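Local coordinates for tyrosinase (Burkholderia thailandensis, PDB 5ZRD), which is a copper-dependent monooxygenase that probably hydroxylates monophenols to catechols and oxidises these to quinones, and is notable for efficient catechol production at acidic pH, at residues Gln62-Val67 against Tyr76-Gly81; Gln296-Asn301 against Ile508-Gly513; Thr428-Asp433 against Gln529-Val534; Ile432-Ile437 against Leu479-Ile484; Ile442-Ala447 against Arg504-His509. All blocks are in the same frame, centred on the assembly; numbering follows the deposited sequence.

Contact 1: Gln62-Val67 against Tyr76-Gly81; sequences QYRKPV and YPYWGG
Two direct hydrogen bonds join Gln-62–Val-67 to Tyr-76–Gly-81. Gln-62 N donates to Gly-80 O at 3.1 Å, in the carbonyl plane and on a lone pair. Arg-64 N, at the N-cap position of helix 65-68 in the common central domain of tyrosinase, gives a nearly straight bond (176°) to Tyr-78 OH at 2.9 Å, and the same hydroxyl is also bonded to Asp-68, just after 62-67. A water adds a third link, accepting from Arg-64 NE and donating to Trp-79 O.

The other main contacts are CH-pi and apolar. With CG set between its backbone N and carbonyl carbon (chi1 71°), Tyr-78 runs back along the arginine side chain, and Arg-64 CD lies over one ring face, 3.9 Å from the centroid. Val-67 CG1 sits over the centre of the Tyr-76 ring, 4.1 Å from its centroid, while Val-67 CG2 packs against Tyr-76 CZ at 3.6 Å.

Arg-64 NH1 forms a salt bridge with Asp-74 of the second subunit, the backbone O of that same Asp-74 bonds Tyr-76 OH, and Arg-64 NH2 bonds Phe-361 O. The aliphatic part of one arginine thus packs on an aromatic ring while its guanidinium joins two chains, tying the start of helix 65-68 to the subunit interface.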
# COMPACT_ATOMS: atom_id res chain seq x y z
N GLN A 62 15.51 -9.98 -3.39
CA GLN A 62 14.08 -10.01 -3.23
C GLN A 62 13.60 -8.70 -2.58
O GLN A 62 14.28 -8.15 -1.77
CB GLN A 62 13.69 -11.16 -2.32
CG GLN A 62 14.09 -12.51 -2.88
CD GLN A 62 13.64 -13.63 -1.98
OE1 GLN A 62 14.42 -14.54 -1.70
NE2 GLN A 62 12.40 -13.56 -1.51
N TYR A 63 12.42 -8.23 -2.94
CA TYR A 63 11.90 -6.98 -2.49
C TYR A 63 10.66 -7.18 -1.63
O TYR A 63 10.02 -8.21 -1.65
CB TYR A 63 11.54 -6.10 -3.69
CG TYR A 63 12.74 -5.74 -4.52
CD1 TYR A 63 13.60 -4.72 -4.13
CD2 TYR A 63 13.05 -6.45 -5.68
CE1 TYR A 63 14.73 -4.40 -4.87
CE2 TYR A 63 14.16 -6.13 -6.44
CZ TYR A 63 15.00 -5.12 -6.02
OH TYR A 63 16.10 -4.83 -6.76
N ARG A 64 10.38 -6.13 -0.86
CA ARG A 64 9.16 -5.97 -0.10
C ARG A 64 8.46 -4.72 -0.65
O ARG A 64 8.58 -3.57 -0.11
CB ARG A 64 9.47 -5.86 1.40
CG ARG A 64 10.12 -7.10 2.02
CD ARG A 64 10.66 -6.81 3.42
NE ARG A 64 11.48 -7.88 3.95
CZ ARG A 64 11.18 -8.64 4.99
NH1 ARG A 64 9.99 -8.52 5.57
NH2 ARG A 64 12.05 -9.54 5.44
N LYS A 65 7.76 -4.96 -1.77
CA LYS A 65 7.11 -3.91 -2.54
C LYS A 65 6.21 -3.07 -1.63
O LYS A 65 6.19 -1.84 -1.77
CB LYS A 65 6.37 -4.49 -3.75
CG LYS A 65 7.22 -4.61 -5.01
CD LYS A 65 7.62 -3.24 -5.58
CE LYS A 65 9.11 -3.05 -5.84
NZ LYS A 65 9.47 -3.46 -7.22
N PRO A 66 5.46 -3.71 -0.70
CA PRO A 66 4.59 -2.87 0.12
C PRO A 66 5.40 -2.00 1.08
O PRO A 66 5.03 -0.87 1.33
CB PRO A 66 3.60 -3.82 0.80
CG PRO A 66 3.79 -5.17 0.10
CD PRO A 66 5.15 -5.14 -0.57
N VAL A 67 6.55 -2.48 1.54
CA VAL A 67 7.45 -1.63 2.37
C VAL A 67 8.05 -0.50 1.52
O VAL A 67 8.13 0.65 1.98
CB VAL A 67 8.57 -2.45 3.06
CG1 VAL A 67 9.55 -1.56 3.79
CG2 VAL A 67 8.04 -3.49 4.01
N TYR A 76 10.95 1.55 6.81
CA TYR A 76 12.01 1.01 7.59
C TYR A 76 12.91 0.25 6.63
O TYR A 76 12.43 -0.28 5.63
CB TYR A 76 11.47 0.11 8.71
CG TYR A 76 10.74 -1.12 8.22
CD1 TYR A 76 11.42 -2.26 7.85
CD2 TYR A 76 9.36 -1.17 8.19
CE1 TYR A 76 10.75 -3.40 7.42
CE2 TYR A 76 8.67 -2.30 7.77
CZ TYR A 76 9.37 -3.43 7.37
OH TYR A 76 8.71 -4.56 6.95
N PRO A 77 14.21 0.25 6.92
CA PRO A 77 15.19 -0.39 6.06
C PRO A 77 15.10 -1.91 6.15
O PRO A 77 14.76 -2.41 7.19
CB PRO A 77 16.55 0.08 6.61
CG PRO A 77 16.25 0.43 8.06
CD PRO A 77 14.83 0.95 8.05
N TYR A 78 15.40 -2.61 5.07
CA TYR A 78 15.44 -4.07 5.03
C TYR A 78 16.49 -4.49 4.01
O TYR A 78 16.97 -3.64 3.25
CB TYR A 78 14.06 -4.65 4.70
CG TYR A 78 13.60 -4.45 3.28
CD1 TYR A 78 12.98 -3.27 2.89
CD2 TYR A 78 13.76 -5.44 2.33
CE1 TYR A 78 12.53 -3.09 1.59
CE2 TYR A 78 13.32 -5.27 1.02
CZ TYR A 78 12.70 -4.09 0.65
OH TYR A 78 12.29 -3.90 -0.64
N TRP A 79 16.85 -5.78 4.01
CA TRP A 79 17.89 -6.29 3.11
C TRP A 79 17.33 -7.41 2.23
O TRP A 79 16.81 -8.42 2.77
CB TRP A 79 19.08 -6.81 3.91
CG TRP A 79 20.27 -7.20 3.09
CD1 TRP A 79 20.93 -8.40 3.16
CD2 TRP A 79 20.98 -6.39 2.15
NE1 TRP A 79 22.00 -8.39 2.29
CE2 TRP A 79 22.05 -7.17 1.66
CE3 TRP A 79 20.84 -5.10 1.65
CZ2 TRP A 79 22.97 -6.67 0.72
CZ3 TRP A 79 21.75 -4.61 0.72
CH2 TRP A 79 22.80 -5.39 0.26
N GLY A 80 17.49 -7.23 0.91
CA GLY A 80 16.99 -8.16 -0.09
C GLY A 80 17.99 -9.25 -0.39
O GLY A 80 17.77 -10.09 -1.27
N GLY A 81 19.15 -9.19 0.25
CA GLY A 81 20.09 -10.31 0.16
C GLY A 81 19.95 -11.18 1.39
O GLY A 81 19.15 -10.85 2.27
O HOH W 1 14.02 -8.82 3.30

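Contact 2: Gln296-Asn301 against Ile508-Gly513; sequences QIAGAN and IHRGGG
Arg-510 reaches across to the 296-301 backbone with a single nitrogen: NH1 donates to Ala-300 O at 2.8 Å and to Ala-298 O at 3.0 Å. Neither bond is straight, and in both the nitrogen stands above the plane of the carbonyl it serves. Asn-301 OD1 rests over one face of the guanidinium, with the amide turned almost perpendicular to it (87°). Asn-301 OD1 also lies 3.3 Å from Arg-510 CD, a packing contact beside the one over the face. The arginine gets there because its chain bends at chi2 (-63°), curling back although its CB leaves the backbone away from 296-301.

Just before this point the two segments are parallel strands. His-509 N bonds Gln-296 O at 3.0 Å, and Ala-298 N bonds His-509 O at 2.9 Å. Here the short strand 295-297 forms one edge of a four-stranded mixed sheet, joining the common central domain of tyrosinase to the C-terminal part of the chain. On one face of the sheet Ile-508 CG2 lies 4.1 Å from Gln-296 CB.

Further out, Glu-306 makes a salt bridge with Arg-510 NE and Gly-285 O accepts from NH2, so all three guanidinium nitrogens are engaged and its rotation is restrained. Phe-287 packs against both Ala-298 and Arg-510. The side chain of Arg-510 lies about 9 Å from that of the copper ligand His-281 and about 13 Å from a copper ion.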
# COMPACT_ATOMS: atom_id res chain seq x y z
N GLN A 296 36.11 14.07 2.03
CA GLN A 296 36.62 13.44 0.81
C GLN A 296 35.54 12.52 0.22
O GLN A 296 34.82 11.83 0.94
CB GLN A 296 37.88 12.59 1.10
CG GLN A 296 39.20 13.29 0.81
CD GLN A 296 39.53 13.37 -0.66
OE1 GLN A 296 38.66 13.48 -1.53
NE2 GLN A 296 40.82 13.34 -0.96
N ILE A 297 35.48 12.51 -1.11
CA ILE A 297 34.62 11.64 -1.87
C ILE A 297 35.45 10.45 -2.36
O ILE A 297 36.47 10.67 -3.01
CB ILE A 297 34.02 12.43 -3.05
CG1 ILE A 297 33.25 13.65 -2.56
CG2 ILE A 297 33.19 11.54 -3.96
CD1 ILE A 297 32.20 13.34 -1.53
N ALA A 298 35.02 9.23 -2.05
CA ALA A 298 35.62 8.03 -2.64
C ALA A 298 34.82 7.63 -3.89
O ALA A 298 33.82 6.84 -3.82
CB ALA A 298 35.66 6.89 -1.63
N GLY A 299 35.31 8.11 -5.04
CA GLY A 299 34.69 7.87 -6.35
C GLY A 299 35.00 6.50 -6.93
O GLY A 299 34.40 6.13 -7.96
N ALA A 300 35.91 5.72 -6.30
CA ALA A 300 36.15 4.33 -6.74
C ALA A 300 35.06 3.38 -6.20
O ALA A 300 35.15 2.82 -5.12
CB ALA A 300 37.53 3.88 -6.35
N ASN A 301 34.01 3.21 -6.97
CA ASN A 301 32.84 2.46 -6.50
C ASN A 301 33.00 0.97 -6.87
O ASN A 301 32.24 0.40 -7.68
CB ASN A 301 31.55 3.03 -7.08
CG ASN A 301 31.15 4.37 -6.49
OD1 ASN A 301 31.38 4.66 -5.31
ND2 ASN A 301 30.44 5.15 -7.28
N ILE A 508 34.59 10.30 5.11
CA ILE A 508 34.94 9.96 3.75
C ILE A 508 33.79 9.12 3.19
O ILE A 508 33.52 8.03 3.72
CB ILE A 508 36.28 9.22 3.70
CG1 ILE A 508 37.40 10.02 4.38
CG2 ILE A 508 36.64 8.85 2.27
CD1 ILE A 508 38.69 9.22 4.57
N HIS A 509 33.13 9.61 2.15
CA HIS A 509 31.87 9.02 1.75
C HIS A 509 31.78 8.93 0.22
O HIS A 509 32.62 9.44 -0.50
CB HIS A 509 30.73 9.81 2.36
CG HIS A 509 30.78 11.24 1.98
ND1 HIS A 509 30.11 11.71 0.88
CD2 HIS A 509 31.47 12.28 2.50
CE1 HIS A 509 30.34 13.01 0.76
NE2 HIS A 509 31.18 13.38 1.74
N ARG A 510 30.76 8.24 -0.25
CA ARG A 510 30.56 8.09 -1.70
C ARG A 510 29.98 9.37 -2.33
O ARG A 510 30.09 9.59 -3.55
CB ARG A 510 29.63 6.91 -1.96
CG ARG A 510 30.14 5.58 -1.40
CD ARG A 510 31.42 5.18 -2.06
NE ARG A 510 31.67 3.74 -2.07
CZ ARG A 510 32.74 3.20 -2.63
NH1 ARG A 510 33.73 4.00 -3.02
NH2 ARG A 510 32.81 1.90 -2.83
N GLY A 511 29.34 10.20 -1.53
CA GLY A 511 28.61 11.39 -2.04
C GLY A 511 27.66 11.07 -3.19
O GLY A 511 27.69 11.75 -4.22
N GLY A 512 26.83 10.03 -3.03
CA GLY A 512 25.87 9.62 -4.07
C GLY A 512 26.49 8.77 -5.18
O GLY A 512 25.78 8.00 -5.84
N GLY A 513 27.80 8.90 -5.41
CA GLY A 513 28.48 8.23 -6.54
C GLY A 513 28.07 8.83 -7.88
O GLY A 513 28.21 8.18 -8.92

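Contact 3: Thr428-Asp433 against Gln529-Val534; sequences TVTGID and QPKFEV
Strands 428-430 and 531-534 run antiparallel, their short axes 4.9 Å apart at closest approach and at 159° to one another. Four backbone hydrogen bonds join them in two reciprocal pairs. Thr-428 and Glu-533 exchange the first two, with Thr-428 N to Glu-533 O at 2.8 Å; Thr-430 and Lys-531 exchange the others, with Lys-531 N to Thr-430 O at 2.7 Å. Between them Val-429 and Phe-532 form a non-hydrogen-bonded pair, and beyond Thr-430 the pairing stops as Gly-431 passes Pro-530.

The side chains divide by face. On the apolar one, Val-429 lies alongside both of its neighbours and gives each a different methyl: CG1 meets Pro-530 CB at 3.9 Å and CG2 meets Phe-532 CD1 at 4.0 Å. With CG1 anti to the backbone N (chi1 -175°), that methyl is on the Pro-530 side and CG2 on the Phe-532 side. Val-505, in strand 502-509 of the other sheet, packs on Val-429, Pro-530 and Phe-532 alike.

The other face carries Thr-428, Thr-430, Lys-531 and Glu-533. Thr-430 OG1 touches Lys-531 CB at 3.5 Å, the two side chains crossing at about a right angle. A water lies 2.6 Å from Thr-428 OG1 and donates to Glu-533 O; the same hydroxyl is hydrogen-bonded to His-487 in the neighbouring strand. Arg-344 of the second subunit packs on both threonines and forms a long, weak ion pair with Glu-533.

Strand 531-534 is an outer strand of the three-stranded antiparallel sheet within this chain, and the pair has one apolar face applied to the second sheet and one polar face.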
# COMPACT_ATOMS: atom_id res chain seq x y z
N THR A 428 33.17 9.73 22.69
CA THR A 428 31.95 9.31 22.08
C THR A 428 31.52 10.43 21.11
O THR A 428 31.40 11.59 21.50
CB THR A 428 30.87 9.00 23.12
OG1 THR A 428 31.26 7.98 24.05
CG2 THR A 428 29.57 8.57 22.47
N VAL A 429 31.29 10.07 19.87
CA VAL A 429 30.85 10.99 18.85
C VAL A 429 29.40 10.66 18.52
O VAL A 429 29.09 9.53 18.15
CB VAL A 429 31.72 10.95 17.57
CG1 VAL A 429 31.28 12.03 16.58
CG2 VAL A 429 33.20 11.09 17.88
N THR A 430 28.54 11.67 18.65
CA THR A 430 27.14 11.56 18.26
C THR A 430 26.76 12.76 17.39
O THR A 430 26.70 13.87 17.85
CB THR A 430 26.20 11.41 19.47
OG1 THR A 430 26.33 12.50 20.39
CG2 THR A 430 26.45 10.11 20.22
N GLY A 431 26.59 12.52 16.11
CA GLY A 431 25.78 13.37 15.26
C GLY A 431 24.55 12.60 14.85
O GLY A 431 24.37 12.30 13.67
N ILE A 432 23.75 12.24 15.87
CA ILE A 432 22.59 11.32 15.75
C ILE A 432 21.65 11.80 14.62
O ILE A 432 20.95 10.99 14.00
CB ILE A 432 21.86 11.15 17.11
CG1 ILE A 432 22.71 10.40 18.14
CG2 ILE A 432 20.50 10.49 16.92
CD1 ILE A 432 22.08 10.27 19.52
N ASP A 433 21.65 13.10 14.33
CA ASP A 433 20.81 13.68 13.27
C ASP A 433 21.23 13.39 11.79
O ASP A 433 22.37 13.01 11.50
CB ASP A 433 20.58 15.21 13.50
CG ASP A 433 21.87 16.01 13.72
OD1 ASP A 433 22.93 15.69 13.13
OD2 ASP A 433 21.80 17.00 14.48
N GLN A 529 26.80 19.19 12.83
CA GLN A 529 27.66 19.46 14.00
C GLN A 529 27.62 18.23 14.92
O GLN A 529 26.60 17.97 15.57
CB GLN A 529 27.24 20.74 14.73
CG GLN A 529 27.44 22.03 13.93
CD GLN A 529 28.75 22.75 14.15
OE1 GLN A 529 29.82 22.16 14.32
NE2 GLN A 529 28.70 24.08 14.11
N PRO A 530 28.70 17.45 14.94
CA PRO A 530 28.69 16.30 15.84
C PRO A 530 28.82 16.78 17.29
O PRO A 530 29.41 17.82 17.55
CB PRO A 530 29.90 15.44 15.44
CG PRO A 530 30.32 16.00 14.11
CD PRO A 530 29.98 17.47 14.24
N LYS A 531 28.23 16.04 18.21
CA LYS A 531 28.49 16.21 19.63
C LYS A 531 29.65 15.29 20.01
O LYS A 531 29.75 14.17 19.54
CB LYS A 531 27.27 15.85 20.49
CG LYS A 531 26.08 16.79 20.34
CD LYS A 531 25.20 16.54 19.11
CE LYS A 531 23.96 17.41 19.05
NZ LYS A 531 24.29 18.85 19.13
N PHE A 532 30.48 15.78 20.90
CA PHE A 532 31.59 15.04 21.41
C PHE A 532 31.49 14.93 22.92
O PHE A 532 31.26 15.92 23.58
CB PHE A 532 32.88 15.79 21.07
CG PHE A 532 33.09 15.96 19.59
CD1 PHE A 532 33.64 14.93 18.84
CD2 PHE A 532 32.71 17.13 18.95
CE1 PHE A 532 33.84 15.08 17.48
CE2 PHE A 532 32.92 17.28 17.59
CZ PHE A 532 33.49 16.26 16.85
N GLU A 533 31.76 13.75 23.46
CA GLU A 533 31.68 13.53 24.89
C GLU A 533 32.87 12.66 25.29
O GLU A 533 33.29 11.79 24.54
CB GLU A 533 30.27 12.98 25.16
CG GLU A 533 30.09 12.11 26.37
CD GLU A 533 28.67 11.56 26.42
OE1 GLU A 533 28.33 10.83 27.41
OE2 GLU A 533 27.88 11.85 25.46
N VAL A 534 33.39 12.91 26.47
CA VAL A 534 34.59 12.28 26.97
C VAL A 534 34.22 11.56 28.25
O VAL A 534 33.64 12.18 29.13
CB VAL A 534 35.68 13.33 27.23
CG1 VAL A 534 36.93 12.74 27.87
CG2 VAL A 534 36.02 14.06 25.93
O HOH W 2 32.95 8.91 25.79

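Contact 4: Ile432-Ile437 against Leu479-Ile484; sequences IDRAQI and LTHLDI
Ile-432 lies alongside Asp-483, the two side chains pointing the same way, and its CG2 branch meets Asp-483 CG at 3.7 Å. The carboxylate thus borders a hydrocarbon side chain rather than a donor from 432-437, while Arg-344 of the second subunit packs on the isoleucine and Asn-345 of that subunit on the aspartate.

Arg-434 starts away from 479-484, but bends at chi2 and chi3 bring its guanidinium round beside His-481. NH1 sits in the plane of the imidazole at its edge, 3.5 Å from His-481 CE1, with the two flat groups inclined by 60°.

Ala-435 follows, directed at the opposite segment, and its CB packs on Leu-482 CB at 3.8 Å and more distantly on Ile-484 CD1 at 4.4 Å.

Gln-436 comes to the same CE1/NE2 end of His-481: the two side chains cross at a slant, amide and ring planes 39° apart, and further back Gln-436 CG touches Leu-479 CB at 4.1 Å. Leu-479 points toward 432-437, with CD1 3.7 Å from Gln-436 O. No clear hydrogen bond spans the two segments, in contrast to the paired strands nearby.

Loops in irregular conformation meeting by side-chain packing are what this contact represents: the link from strand 426-430 to strand 441-450 lies against the approach to strand 485-489, at the surface. Leu-482, on the second loop, has its side chain about 11 Å from that of the copper ligand His-85.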
# COMPACT_ATOMS: atom_id res chain seq x y z
N ILE A 432 23.75 12.24 15.87
CA ILE A 432 22.59 11.32 15.75
C ILE A 432 21.65 11.80 14.62
O ILE A 432 20.95 10.99 14.00
CB ILE A 432 21.86 11.15 17.11
CG1 ILE A 432 22.71 10.40 18.14
CG2 ILE A 432 20.50 10.49 16.92
CD1 ILE A 432 22.08 10.27 19.52
N ASP A 433 21.65 13.10 14.33
CA ASP A 433 20.81 13.68 13.27
C ASP A 433 21.23 13.39 11.79
O ASP A 433 22.37 13.01 11.50
CB ASP A 433 20.58 15.21 13.50
CG ASP A 433 21.87 16.01 13.72
OD1 ASP A 433 22.93 15.69 13.13
OD2 ASP A 433 21.80 17.00 14.48
N ARG A 434 20.24 13.59 10.91
CA ARG A 434 20.25 13.30 9.45
C ARG A 434 20.56 11.81 9.25
O ARG A 434 19.69 10.99 9.55
CB ARG A 434 21.16 14.28 8.69
CG ARG A 434 20.55 14.82 7.40
CD ARG A 434 19.57 15.97 7.64
NE ARG A 434 18.21 15.51 7.95
CZ ARG A 434 17.13 15.76 7.20
NH1 ARG A 434 16.02 15.07 7.40
NH2 ARG A 434 17.17 16.69 6.27
N ALA A 435 21.76 11.47 8.78
CA ALA A 435 22.11 10.11 8.28
C ALA A 435 21.21 9.70 7.10
O ALA A 435 20.53 8.67 7.19
CB ALA A 435 22.06 9.11 9.41
N GLN A 436 21.22 10.46 6.00
CA GLN A 436 20.41 10.17 4.78
C GLN A 436 21.33 9.76 3.62
O GLN A 436 21.37 10.44 2.59
CB GLN A 436 19.54 11.38 4.42
CG GLN A 436 18.06 11.16 4.68
CD GLN A 436 17.34 12.42 5.07
OE1 GLN A 436 16.43 12.88 4.39
NE2 GLN A 436 17.75 12.99 6.20
N ILE A 437 21.96 8.60 3.77
CA ILE A 437 23.26 8.32 3.14
C ILE A 437 23.17 7.18 2.10
O ILE A 437 22.45 6.19 2.24
CB ILE A 437 24.30 8.05 4.25
CG1 ILE A 437 25.72 7.84 3.70
CG2 ILE A 437 23.86 6.89 5.15
CD1 ILE A 437 26.42 9.12 3.27
N LEU A 479 15.49 8.44 3.00
CA LEU A 479 16.33 7.33 2.54
C LEU A 479 16.30 6.21 3.60
O LEU A 479 15.69 5.16 3.36
CB LEU A 479 17.74 7.89 2.28
CG LEU A 479 18.55 7.17 1.21
CD1 LEU A 479 19.45 8.15 0.46
CD2 LEU A 479 19.36 6.03 1.81
N THR A 480 16.92 6.44 4.77
CA THR A 480 16.94 5.49 5.92
C THR A 480 17.64 6.18 7.11
O THR A 480 18.86 6.31 7.11
CB THR A 480 17.61 4.16 5.52
OG1 THR A 480 16.59 3.32 4.97
CG2 THR A 480 18.28 3.42 6.66
N HIS A 481 16.87 6.63 8.12
CA HIS A 481 17.42 7.50 9.19
C HIS A 481 18.17 6.67 10.25
O HIS A 481 17.66 5.65 10.74
CB HIS A 481 16.31 8.37 9.80
CG HIS A 481 16.05 9.61 9.01
ND1 HIS A 481 16.24 10.88 9.54
CD2 HIS A 481 15.67 9.79 7.73
CE1 HIS A 481 15.96 11.78 8.62
NE2 HIS A 481 15.60 11.13 7.50
N LEU A 482 19.37 7.15 10.63
CA LEU A 482 20.30 6.36 11.48
C LEU A 482 21.04 7.27 12.48
O LEU A 482 21.44 8.42 12.19
CB LEU A 482 21.28 5.60 10.57
CG LEU A 482 21.75 4.23 11.09
CD1 LEU A 482 20.64 3.18 11.03
CD2 LEU A 482 22.96 3.74 10.31
N ASP A 483 21.16 6.72 13.70
CA ASP A 483 22.07 7.17 14.77
C ASP A 483 23.51 7.07 14.28
O ASP A 483 24.01 5.97 14.01
CB ASP A 483 21.94 6.26 16.05
CG ASP A 483 21.00 6.83 17.16
OD1 ASP A 483 19.76 6.70 17.02
OD2 ASP A 483 21.50 7.37 18.19
N ILE A 484 24.20 8.20 14.19
CA ILE A 484 25.66 8.17 14.16
C ILE A 484 26.14 8.09 15.62
O ILE A 484 25.97 9.03 16.39
CB ILE A 484 26.26 9.38 13.41
CG1 ILE A 484 25.62 9.63 12.04
CG2 ILE A 484 27.77 9.26 13.31
CD1 ILE A 484 26.21 8.81 10.90

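Contact 5: Ile442-Ala447 against Arg504-His509; sequences IMKAYA and RVEFIH
Ile-442–Ala-447 and Arg-504–His-509 are antiparallel strands, axes 4.5 Å apart at closest approach and at 155°, joined by six backbone hydrogen bonds exchanged in pairs at Ile-442/Ile-508, Lys-444/Glu-506 and Tyr-446/Arg-504.

The face with Tyr-446, Lys-444, Arg-504 and Glu-506 is largely polar, with Ile-442 and Ile-508 at one end. The Arg-504 guanidinium lies flat over the Tyr-446 ring, planes 11° and centres 4.6 Å apart, with Arg-504 NH2 3.6 Å from Tyr-446 CG; a bend at chi3 (-108°) folds it there. Glu-458 forms a salt bridge with NH2, and Asp-292 O accepts from NH1, holding the group flat. Glu-506 OE1 comes to the edge of the same ring, and Tyr-446 OH bonds Gly-291 O. Lys-444 CD lies 3.5 Å from Glu-506 OE1, while the lysine's NZ bonds Tyr-289 O and Gly-291 O.

These central strands of the four-stranded mixed sheet are flanked by 295-297 and 456-466.

On the opposite face Met-443 SD makes an oblique Met-aromatic contact with Phe-507, 5.1 Å from the ring centroid, and Met-443 CG lies 3.5 Å from Phe-507 CE2. Val-505 CG1, 4.3 Å from Met-443 CE, completes this apolar patch; Ala-486 and Phe-488 of strand 485-489 cover it.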
# COMPACT_ATOMS: atom_id res chain seq x y z
N ILE A 442 33.45 6.31 5.97
CA ILE A 442 34.44 6.22 7.02
C ILE A 442 34.36 7.49 7.86
O ILE A 442 34.15 8.57 7.32
CB ILE A 442 35.85 6.05 6.46
CG1 ILE A 442 35.93 4.89 5.45
CG2 ILE A 442 36.83 5.89 7.61
CD1 ILE A 442 37.20 4.88 4.63
N MET A 443 34.46 7.32 9.18
CA MET A 443 34.61 8.40 10.14
C MET A 443 36.05 8.33 10.65
O MET A 443 36.49 7.26 11.04
CB MET A 443 33.64 8.26 11.31
CG MET A 443 32.22 8.36 10.90
SD MET A 443 31.04 8.07 12.25
CE MET A 443 31.58 9.33 13.40
N LYS A 444 36.77 9.45 10.58
CA LYS A 444 38.15 9.57 11.07
C LYS A 444 38.14 10.66 12.15
O LYS A 444 37.59 11.73 11.92
CB LYS A 444 39.10 9.92 9.93
CG LYS A 444 39.50 8.76 9.05
CD LYS A 444 40.52 9.13 8.02
CE LYS A 444 41.92 8.68 8.39
NZ LYS A 444 42.90 9.02 7.34
N ALA A 445 38.64 10.38 13.34
CA ALA A 445 38.51 11.34 14.44
C ALA A 445 39.88 11.96 14.73
O ALA A 445 40.89 11.28 14.69
CB ALA A 445 37.92 10.68 15.66
N TYR A 446 39.87 13.27 15.01
CA TYR A 446 41.07 14.04 15.33
C TYR A 446 40.85 14.90 16.58
O TYR A 446 39.75 15.39 16.86
CB TYR A 446 41.47 14.94 14.16
CG TYR A 446 41.79 14.19 12.91
CD1 TYR A 446 43.07 13.72 12.66
CD2 TYR A 446 40.80 13.87 11.99
CE1 TYR A 446 43.37 13.00 11.51
CE2 TYR A 446 41.08 13.15 10.84
CZ TYR A 446 42.37 12.71 10.59
OH TYR A 446 42.64 11.99 9.46
N ALA A 447 41.93 15.12 17.30
CA ALA A 447 41.96 16.12 18.38
C ALA A 447 43.10 17.12 18.10
O ALA A 447 44.26 16.73 17.79
CB ALA A 447 42.10 15.43 19.73
N ARG A 504 37.27 16.91 15.98
CA ARG A 504 36.53 16.92 14.74
C ARG A 504 36.50 15.50 14.16
O ARG A 504 37.36 14.68 14.46
CB ARG A 504 37.18 17.91 13.76
CG ARG A 504 38.54 17.45 13.29
CD ARG A 504 39.32 18.53 12.56
NE ARG A 504 39.37 18.21 11.15
CZ ARG A 504 40.35 17.54 10.57
NH1 ARG A 504 40.18 17.05 9.35
NH2 ARG A 504 41.49 17.34 11.22
N VAL A 505 35.53 15.24 13.29
CA VAL A 505 35.50 14.00 12.53
C VAL A 505 35.54 14.36 11.05
O VAL A 505 34.83 15.22 10.63
CB VAL A 505 34.24 13.16 12.84
CG1 VAL A 505 34.23 12.66 14.26
CG2 VAL A 505 32.97 13.92 12.54
N GLU A 506 36.36 13.67 10.29
CA GLU A 506 36.40 13.73 8.83
C GLU A 506 35.56 12.55 8.33
O GLU A 506 35.83 11.40 8.70
CB GLU A 506 37.87 13.64 8.38
CG GLU A 506 38.11 13.39 6.90
CD GLU A 506 39.51 12.91 6.49
OE1 GLU A 506 40.33 12.59 7.40
OE2 GLU A 506 39.77 12.82 5.25
N PHE A 507 34.51 12.83 7.56
CA PHE A 507 33.78 11.79 6.84
C PHE A 507 34.40 11.56 5.46
O PHE A 507 34.73 12.51 4.74
CB PHE A 507 32.32 12.17 6.67
CG PHE A 507 31.56 12.13 7.96
CD1 PHE A 507 31.47 13.26 8.75
CD2 PHE A 507 30.94 10.97 8.38
CE1 PHE A 507 30.77 13.21 9.94
CE2 PHE A 507 30.23 10.93 9.56
CZ PHE A 507 30.14 12.05 10.34
N ILE A 508 34.59 10.30 5.11
CA ILE A 508 34.94 9.96 3.75
C ILE A 508 33.79 9.12 3.19
O ILE A 508 33.52 8.03 3.72
CB ILE A 508 36.28 9.22 3.70
CG1 ILE A 508 37.40 10.02 4.38
CG2 ILE A 508 36.64 8.85 2.27
CD1 ILE A 508 38.69 9.22 4.57
N HIS A 509 33.13 9.61 2.15
CA HIS A 509 31.87 9.02 1.75
C HIS A 509 31.78 8.93 0.22
O HIS A 509 32.62 9.44 -0.50
CB HIS A 509 30.73 9.81 2.36
CG HIS A 509 30.78 11.24 1.98
ND1 HIS A 509 30.11 11.71 0.88
CD2 HIS A 509 31.47 12.28 2.50
CE1 HIS A 509 30.34 13.01 0.76
NE2 HIS A 509 31.18 13.38 1.74

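Overall arrangement
Along the chain contact 1 closes before the others open, within the common central domain, its centre 18 Å from that of contact 4, which it touches through Pro-77 and Thr-480. Contacts 2 and 5 share strand 502-509 of the mixed sheet, centres 14 Å apart. Contact 3 belongs to the antiparallel sheet and packs on contact 5 (centres 12 Å apart), which is nested inside the loop that contact 3 closes. Contact 4 continues from the end of strand 426-430 and meets Met-443 through Ile-484. Two sheets packed face to face, one of them taking in strand 295-297 of the central domain, make up much of this region, while contacts 1, 3 and 4 also meet the second subunit.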